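Long-range contact in trehalose monomycolate exporter MmpL3 (Mycobacterium tuberculosis, PDB 7NVH), which exports trehalose monomycolate, a mycolic acid carrier for the mycobacterial cell envelope, probably across the inner membrane, as an RND-superfamily transporter: residues Ile405-Leu410 with Ser591-Gly596. Numbering follows the deposited sequence.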
loop_
_atom_site.group_PDB
_atom_site.type_symbol
_atom_site.label_atom_id
_atom_site.label_comp_id
_atom_site.label_asym_id
_atom_site.label_seq_id
_atom_site.Cartn_x
_atom_site.Cartn_y
_atom_site.Cartn_z
ATOM N N ILE A 405 -18.532 19.714 -12.117
ATOM C CA ILE A 405 -19.743 18.898 -12.152
ATOM C C ILE A 405 -19.404 17.452 -12.489
ATOM O O ILE A 405 -19.842 16.518 -11.810
ATOM C CB ILE A 405 -20.759 19.485 -13.146
ATOM C CG1 ILE A 405 -21.351 20.784 -12.598
ATOM C CG2 ILE A 405 -21.854 18.480 -13.443
ATOM C CD1 ILE A 405 -22.304 21.466 -13.549
ATOM N N ILE A 406 -18.607 17.243 -13.540
ATOM C CA ILE A 406 -18.259 15.892 -13.964
ATOM C C ILE A 406 -17.242 15.241 -13.045
ATOM O O ILE A 406 -17.011 14.031 -13.141
ATOM C CB ILE A 406 -17.730 15.907 -15.413
ATOM C CG1 ILE A 406 -17.945 14.547 -16.077
ATOM C CG2 ILE A 406 -16.259 16.270 -15.440
ATOM C CD1 ILE A 406 -19.402 14.198 -16.287
ATOM N N MET A 407 -16.629 16.015 -12.154
ATOM C CA MET A 407 -15.673 15.504 -11.190
ATOM C C MET A 407 -16.301 15.262 -9.827
ATOM O O MET A 407 -15.704 14.569 -8.997
ATOM C CB MET A 407 -14.510 16.494 -11.063
ATOM C CG MET A 407 -13.202 15.921 -10.587
ATOM S SD MET A 407 -11.928 17.194 -10.635
ATOM C CE MET A 407 -10.612 16.398 -9.731
ATOM N N ILE A 408 -17.481 15.830 -9.585
ATOM C CA ILE A 408 -18.271 15.475 -8.413
ATOM C C ILE A 408 -19.093 14.225 -8.690
ATOM O O ILE A 408 -19.249 13.364 -7.818
ATOM C CB ILE A 408 -19.156 16.665 -8.001
ATOM C CG1 ILE A 408 -18.333 17.701 -7.236
ATOM C CG2 ILE A 408 -20.335 16.205 -7.165
ATOM C CD1 ILE A 408 -19.072 18.993 -6.982
ATOM N N LEU A 409 -19.617 14.094 -9.911
ATOM C CA LEU A 409 -20.359 12.896 -10.284
ATOM C C LEU A 409 -19.488 11.650 -10.247
ATOM O O LEU A 409 -20.019 10.539 -10.153
ATOM C CB LEU A 409 -20.961 13.059 -11.678
ATOM C CG LEU A 409 -22.088 14.079 -11.834
ATOM C CD1 LEU A 409 -22.942 13.744 -13.045
ATOM C CD2 LEU A 409 -22.940 14.151 -10.580
ATOM N N LEU A 410 -18.168 11.805 -10.327
ATOM C CA LEU A 410 -17.264 10.680 -10.149
ATOM C C LEU A 410 -17.116 10.283 -8.690
ATOM O O LEU A 410 -16.557 9.218 -8.409
ATOM C CB LEU A 410 -15.892 11.010 -10.733
ATOM C CG LEU A 410 -15.770 10.921 -12.252
ATOM C CD1 LEU A 410 -14.411 11.418 -12.707
ATOM C CD2 LEU A 410 -16.004 9.498 -12.716
ATOM N N SER A 591 -7.086 19.143 -4.506
ATOM C CA SER A 591 -6.589 17.843 -4.074
ATOM C C SER A 591 -7.696 16.995 -3.464
ATOM O O SER A 591 -7.764 15.788 -3.718
ATOM C CB SER A 591 -5.450 18.027 -3.076
ATOM O OG SER A 591 -4.369 18.721 -3.670
ATOM N N ALA A 592 -8.564 17.603 -2.656
ATOM C CA ALA A 592 -9.682 16.862 -2.082
ATOM C C ALA A 592 -10.633 16.375 -3.167
ATOM O O ALA A 592 -11.116 15.238 -3.116
ATOM C CB ALA A 592 -10.426 17.729 -1.069
ATOM N N LEU A 593 -10.913 17.222 -4.160
ATOM C CA LEU A 593 -11.780 16.800 -5.256
ATOM C C LEU A 593 -11.158 15.651 -6.042
ATOM O O LEU A 593 -11.849 14.691 -6.408
ATOM C CB LEU A 593 -12.074 17.986 -6.172
ATOM C CG LEU A 593 -13.401 17.944 -6.923
ATOM C CD1 LEU A 593 -14.557 17.924 -5.944
ATOM C CD2 LEU A 593 -13.511 19.135 -7.853
ATOM N N THR A 594 -9.853 15.732 -6.312
ATOM C CA THR A 594 -9.174 14.655 -7.025
ATOM C C THR A 594 -9.202 13.361 -6.224
ATOM O O THR A 594 -9.416 12.282 -6.786
ATOM C CB THR A 594 -7.734 15.055 -7.341
ATOM O OG1 THR A 594 -7.726 16.309 -8.033
ATOM C CG2 THR A 594 -7.070 14.004 -8.212
ATOM N N LEU A 595 -8.990 13.451 -4.911
ATOM C CA LEU A 595 -9.049 12.262 -4.068
ATOM C C LEU A 595 -10.439 11.644 -4.085
ATOM O O LEU A 595 -10.581 10.419 -4.181
ATOM C CB LEU A 595 -8.640 12.620 -2.641
ATOM C CG LEU A 595 -8.771 11.525 -1.586
ATOM C CD1 LEU A 595 -8.053 10.262 -2.026
ATOM C CD2 LEU A 595 -8.230 12.023 -0.263
ATOM N N GLY A 596 -11.477 12.475 -3.991
ATOM C CA GLY A 596 -12.832 11.953 -4.036
ATOM C C GLY A 596 -13.143 11.261 -5.349
ATOM O O GLY A 596 -13.720 10.171 -5.365
#
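M407 reaches across to L593 and T594 where two helices of the RND-type transmembrane bundle, 401-408 and 582-607, lie side by side. The tight part is the buried methionine. With CG anti to the backbone N (chi1 -156°) and the chain extended beyond it, M407 spans the gap between the helices, although its CA stays 7.2 Å from the CA of L593. Its thioether runs obliquely past the isobutyl end of L593, SD lying 3.7 Å from L593 CD2. L593 sends its own CG back toward the first helix, and the two side chains cross at M407 CG and SD. Past the sulfur, M407 CE settles against T594, 3.5 Å from its CA. The T594 hydroxyl is hydrogen-bonded to the M590 carbonyl one turn earlier and weakly to D710. V714 of helix 694-726 touches both M407 and T594, so a third helix closes this side. The other side is looser: surface-lying I408 meets L593 through a single atom pair, CG1 to CD1 at 4.0 Å. Toward L410 the side chain of that leucine leans on S597 and I601, the next turns of helix 582-607. No hydrogen bond links the two segments directly; just beyond them, the carbonyl oxygens of M407 and L593 share the single hydroxyl proton of S597. At the buried end, the methyl CE of M407 lies 3.3 Å from T594 OG1.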